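Local coordinates for protein probable amidase (Thermus thermophilus, PDB 2DC0) that is a probable amidase of the amidase family, whose chain folds around a large mixed beta sheet flanked by helices, at residues L345-P359 with V403-A415. Residues are numbered along the deposited sequence; the frame is centred on the assembly and turned at random.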
loop_
_atom_site.group_PDB
_atom_site.type_symbol
_atom_site.label_atom_id
_atom_site.label_comp_id
_atom_site.label_asym_id
_atom_site.label_seq_id
_atom_site.Cartn_x
_atom_site.Cartn_y
_atom_site.Cartn_z
ATOM N N LEU A 345 -10.561 -4.547 -7.472
ATOM C CA LEU A 345 -10.938 -3.299 -8.130
ATOM C C LEU A 345 -10.672 -3.283 -9.633
ATOM O O LEU A 345 -11.270 -2.491 -10.362
ATOM C CB LEU A 345 -10.212 -2.116 -7.477
ATOM C CG LEU A 345 -10.746 -1.657 -6.118
ATOM C CD1 LEU A 345 -9.779 -0.671 -5.483
ATOM C CD2 LEU A 345 -12.122 -1.024 -6.304
ATOM N N ARG A 346 -9.776 -4.150 -10.097
ATOM C CA ARG A 346 -9.450 -4.207 -11.520
ATOM C C ARG A 346 -10.671 -4.545 -12.370
ATOM O O ARG A 346 -11.360 -5.528 -12.115
ATOM C CB ARG A 346 -8.359 -5.253 -11.783
ATOM C CG ARG A 346 -6.965 -4.840 -11.347
ATOM C CD ARG A 346 -5.953 -5.956 -11.610
ATOM N NE ARG A 346 -5.878 -6.323 -13.025
ATOM C CZ ARG A 346 -5.298 -5.587 -13.969
ATOM N NH1 ARG A 346 -4.728 -4.429 -13.657
ATOM N NH2 ARG A 346 -5.294 -6.003 -15.230
ATOM N N GLY A 347 -10.945 -3.726 -13.377
ATOM C CA GLY A 347 -12.080 -4.005 -14.240
ATOM C C GLY A 347 -13.420 -3.435 -13.803
ATOM O O GLY A 347 -14.390 -3.546 -14.545
ATOM N N VAL A 348 -13.492 -2.851 -12.607
ATOM C CA VAL A 348 -14.740 -2.249 -12.130
ATOM C C VAL A 348 -14.466 -0.796 -11.744
ATOM O O VAL A 348 -13.321 -0.422 -11.489
ATOM C CB VAL A 348 -15.352 -3.009 -10.902
ATOM C CG1 VAL A 348 -15.672 -4.449 -11.281
ATOM C CG2 VAL A 348 -14.401 -2.974 -9.710
ATOM N N ASP A 349 -15.505 0.031 -11.711
ATOM C CA ASP A 349 -15.314 1.435 -11.361
ATOM C C ASP A 349 -15.187 1.618 -9.854
ATOM O O ASP A 349 -14.503 2.528 -9.380
ATOM C CB ASP A 349 -16.461 2.280 -11.918
ATOM C CG ASP A 349 -16.478 2.294 -13.439
ATOM O OD1 ASP A 349 -15.416 2.583 -14.029
ATOM O OD2 ASP A 349 -17.540 2.019 -14.038
ATOM N N ALA A 350 -15.847 0.745 -9.101
ATOM C CA ALA A 350 -15.785 0.807 -7.646
ATOM C C ALA A 350 -16.435 -0.419 -7.053
ATOM O O ALA A 350 -17.117 -1.168 -7.746
ATOM C CB ALA A 350 -16.500 2.058 -7.141
ATOM N N LEU A 351 -16.202 -0.627 -5.764
ATOM C CA LEU A 351 -16.813 -1.735 -5.062
ATOM C C LEU A 351 -17.976 -1.125 -4.301
ATOM O O LEU A 351 -17.933 0.047 -3.922
ATOM C CB LEU A 351 -15.841 -2.366 -4.059
ATOM C CG LEU A 351 -14.509 -2.884 -4.601
ATOM C CD1 LEU A 351 -13.769 -3.636 -3.501
ATOM C CD2 LEU A 351 -14.761 -3.788 -5.796
ATOM N N LEU A 352 -19.016 -1.926 -4.103
ATOM C CA LEU A 352 -20.196 -1.526 -3.351
ATOM C C LEU A 352 -20.437 -2.574 -2.272
ATOM O O LEU A 352 -20.311 -3.771 -2.524
ATOM C CB LEU A 352 -21.438 -1.476 -4.243
ATOM C CG LEU A 352 -21.579 -0.391 -5.305
ATOM C CD1 LEU A 352 -22.981 -0.463 -5.917
ATOM C CD2 LEU A 352 -21.359 0.977 -4.659
ATOM N N LEU A 353 -20.777 -2.114 -1.074
ATOM C CA LEU A 353 -21.086 -2.994 0.054
ATOM C C LEU A 353 -21.635 -2.120 1.174
ATOM O O LEU A 353 -21.260 -0.956 1.296
ATOM C CB LEU A 353 -19.834 -3.729 0.548
ATOM C CG LEU A 353 -18.698 -2.882 1.136
ATOM C CD1 LEU A 353 -17.927 -3.686 2.193
ATOM C CD2 LEU A 353 -17.772 -2.448 0.012
ATOM N N PRO A 354 -22.533 -2.662 2.001
ATOM C CA PRO A 354 -23.090 -1.868 3.097
ATOM C C PRO A 354 -21.974 -1.360 4.006
ATOM O O PRO A 354 -20.894 -1.956 4.075
ATOM C CB PRO A 354 -23.995 -2.861 3.816
ATOM C CG PRO A 354 -24.430 -3.769 2.724
ATOM C CD PRO A 354 -23.138 -4.002 1.972
ATOM N N VAL A 355 -22.235 -0.264 4.707
ATOM C CA VAL A 355 -21.243 0.294 5.612
ATOM C C VAL A 355 -21.468 -0.290 7.008
ATOM O O VAL A 355 -20.617 -0.163 7.888
ATOM C CB VAL A 355 -21.351 1.832 5.681
ATOM C CG1 VAL A 355 -22.561 2.237 6.505
ATOM C CG2 VAL A 355 -20.075 2.412 6.266
ATOM N N GLN A 356 -22.617 -0.939 7.188
ATOM C CA GLN A 356 -23.005 -1.543 8.459
ATOM C C GLN A 356 -23.854 -2.796 8.185
ATOM O O GLN A 356 -24.539 -2.880 7.161
ATOM C CB GLN A 356 -23.830 -0.530 9.262
ATOM C CG GLN A 356 -25.063 -0.056 8.490
ATOM C CD GLN A 356 -25.655 1.221 9.033
ATOM O OE1 GLN A 356 -26.352 1.225 10.051
ATOM N NE2 GLN A 356 -25.368 2.321 8.364
ATOM N N PRO A 357 -23.820 -3.783 9.092
ATOM C CA PRO A 357 -24.603 -5.012 8.907
ATOM C C PRO A 357 -26.027 -4.890 9.432
ATOM O O PRO A 357 -26.897 -5.691 9.085
ATOM C CB PRO A 357 -23.812 -6.038 9.701
ATOM C CG PRO A 357 -23.354 -5.211 10.885
ATOM C CD PRO A 357 -22.863 -3.941 10.205
ATOM N N LEU A 358 -26.246 -3.875 10.258
ATOM C CA LEU A 358 -27.537 -3.644 10.890
ATOM C C LEU A 358 -27.732 -2.160 11.187
ATOM O O LEU A 358 -26.775 -1.384 11.174
ATOM C CB LEU A 358 -27.579 -4.391 12.232
ATOM C CG LEU A 358 -27.356 -5.908 12.275
ATOM C CD1 LEU A 358 -26.743 -6.289 13.610
ATOM C CD2 LEU A 358 -28.677 -6.626 12.048
ATOM N N PRO A 359 -28.983 -1.745 11.448
ATOM C CA PRO A 359 -29.197 -0.332 11.762
ATOM C C PRO A 359 -28.575 -0.108 13.136
ATOM O O PRO A 359 -28.277 -1.072 13.847
ATOM C CB PRO A 359 -30.721 -0.206 11.776
ATOM C CG PRO A 359 -31.162 -1.578 12.217
ATOM C CD PRO A 359 -30.261 -2.478 11.405
ATOM N N VAL A 403 -33.932 0.536 7.986
ATOM C CA VAL A 403 -34.280 -0.705 8.668
ATOM C C VAL A 403 -34.690 -0.299 10.081
ATOM O O VAL A 403 -33.966 0.434 10.760
ATOM C CB VAL A 403 -33.077 -1.692 8.709
ATOM C CG1 VAL A 403 -33.423 -2.925 9.540
ATOM C CG2 VAL A 403 -32.714 -2.119 7.293
ATOM N N GLU A 404 -35.861 -0.757 10.515
ATOM C CA GLU A 404 -36.376 -0.409 11.835
ATOM C C GLU A 404 -36.607 1.104 11.948
ATOM O O GLU A 404 -36.437 1.691 13.017
ATOM C CB GLU A 404 -35.416 -0.891 12.930
ATOM C CG GLU A 404 -35.472 -2.404 13.163
ATOM C CD GLU A 404 -34.374 -2.912 14.083
ATOM O OE1 GLU A 404 -33.914 -2.148 14.955
ATOM O OE2 GLU A 404 -33.981 -4.091 13.946
ATOM N N GLY A 405 -36.792 1.677 10.698
ATOM C CA GLY A 405 -36.963 3.120 10.597
ATOM C C GLY A 405 -35.655 3.862 10.805
ATOM O O GLY A 405 -35.638 5.087 10.948
HETATM N N MSE A 406 -34.443 2.916 10.833
HETATM C CA MSE A 406 -33.147 3.593 11.056
HETATM C C MSE A 406 -32.346 3.638 9.765
HETATM O O MSE A 406 -32.501 2.781 8.896
HETATM C CB MSE A 406 -32.364 2.849 12.133
HETATM C CG MSE A 406 -33.046 2.873 13.488
HETATM SE SE MSE A 406 -33.126 4.671 14.213
HETATM C CE MSE A 406 -31.250 4.837 14.692
ATOM N N PRO A 407 -31.485 4.656 9.620
ATOM C CA PRO A 407 -30.647 4.820 8.429
ATOM C C PRO A 407 -29.646 3.680 8.290
ATOM O O PRO A 407 -29.138 3.162 9.287
ATOM C CB PRO A 407 -29.931 6.151 8.682
ATOM C CG PRO A 407 -30.877 6.892 9.577
ATOM C CD PRO A 407 -31.351 5.816 10.516
ATOM N N VAL A 408 -29.383 3.291 7.048
ATOM C CA VAL A 408 -28.409 2.252 6.738
ATOM C C VAL A 408 -27.571 2.815 5.599
ATOM O O VAL A 408 -28.115 3.197 4.565
ATOM C CB VAL A 408 -29.064 0.957 6.239
ATOM C CG1 VAL A 408 -27.973 -0.077 5.942
ATOM C CG2 VAL A 408 -30.029 0.417 7.277
ATOM N N GLY A 409 -26.257 2.870 5.780
ATOM C CA GLY A 409 -25.409 3.425 4.741
ATOM C C GLY A 409 -24.771 2.455 3.766
ATOM O O GLY A 409 -24.686 1.250 4.021
ATOM N N LEU A 410 -24.319 2.998 2.637
ATOM C CA LEU A 410 -23.672 2.224 1.581
ATOM C C LEU A 410 -22.250 2.720 1.367
ATOM O O LEU A 410 -21.989 3.925 1.402
ATOM C CB LEU A 410 -24.441 2.371 0.263
ATOM C CG LEU A 410 -23.867 1.662 -0.967
ATOM C CD1 LEU A 410 -24.079 0.148 -0.834
ATOM C CD2 LEU A 410 -24.566 2.166 -2.235
ATOM N N GLN A 411 -21.329 1.790 1.148
ATOM C CA GLN A 411 -19.941 2.151 0.897
ATOM C C GLN A 411 -19.629 2.058 -0.587
ATOM O O GLN A 411 -20.026 1.105 -1.250
ATOM C CB GLN A 411 -18.984 1.218 1.640
ATOM C CG GLN A 411 -18.868 1.461 3.127
ATOM C CD GLN A 411 -17.779 0.602 3.745
ATOM O OE1 GLN A 411 -17.952 -0.604 3.920
ATOM N NE2 GLN A 411 -16.644 1.214 4.055
ATOM N N VAL A 412 -18.929 3.070 -1.091
ATOM C CA VAL A 412 -18.494 3.123 -2.476
ATOM C C VAL A 412 -16.975 3.179 -2.340
ATOM O O VAL A 412 -16.435 4.166 -1.848
ATOM C CB VAL A 412 -18.994 4.400 -3.193
ATOM C CG1 VAL A 412 -18.539 4.384 -4.654
ATOM C CG2 VAL A 412 -20.528 4.486 -3.114
ATOM N N VAL A 413 -16.300 2.110 -2.757
ATOM C CA VAL A 413 -14.845 1.992 -2.641
ATOM C C VAL A 413 -14.107 2.123 -3.969
ATOM O O VAL A 413 -14.391 1.385 -4.910
ATOM C CB VAL A 413 -14.469 0.619 -2.033
ATOM C CG1 VAL A 413 -12.969 0.539 -1.791
ATOM C CG2 VAL A 413 -15.246 0.389 -0.739
ATOM N N GLY A 414 -13.143 3.039 -4.041
ATOM C CA GLY A 414 -12.389 3.221 -5.276
ATOM C C GLY A 414 -10.913 2.891 -5.129
ATOM O O GLY A 414 -10.446 2.582 -4.030
ATOM N N ALA A 415 -10.180 2.948 -6.237
ATOM C CA ALA A 415 -8.749 2.672 -6.232
ATOM C C ALA A 415 -8.025 3.820 -5.542
ATOM O O ALA A 415 -8.544 4.929 -5.457
ATOM C CB ALA A 415 -8.230 2.518 -7.671
HETATM O O HOH W 1 -11.390 3.448 -8.749
#
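L351 and V413 face each other as an antiparallel hydrogen-bonded pair. L351 N donates a hydrogen bond to V413 O at 2.8 Å, and V413 N returns one to L351 O. L353 and Q411 form the next such pair, tight from Q411 N to L353 O but weak in the reverse direction, and V355 N extends the ladder to G409 O.

Branched aliphatic residues suit this buried pairing, with L351, L353 and V413 on one face and L352 and V412 on the other. On the first face V413 CG2 meets L353 CD2 at 3.9 Å; the leucine reaches it because its CG stands between the backbone N and the carbonyl carbon (chi1 64°), which tips the branch across the strand gap. The extended chain of Q411 lies among these residues, its CB against L353 CG and its CG against V355, so that its aliphatic part serves as packing surface. On the second face L352 and V412 run side by side, CD2 against CG2, while L410 CD1 lies against the backbone of L353 and its CD2 against L352. The two methyls of V355 divide their work: CG2, anti to the backbone N, presses on Q411 CG at 3.5 Å, and CG1 rests on the G409 carbonyl. G409, with no side chain, lets V355 CG1 come down onto that carbonyl. Farther along, the compact ring of P359 packs over V403 and touches M406, a selenomethionine, at a tight 3.5 Å between their CB atoms. E404, in the type I' turn, reaches past this ring and forms a salt bridge with R142.

Strands 350-354 and 406-413 are neighbours in the large mixed sheet. Strand 237-240 continues it beyond the former and strand 395-403 beyond the latter; helix 419-430 packs on A350, L352 and V412, and helix 251-263 on P354 and L410.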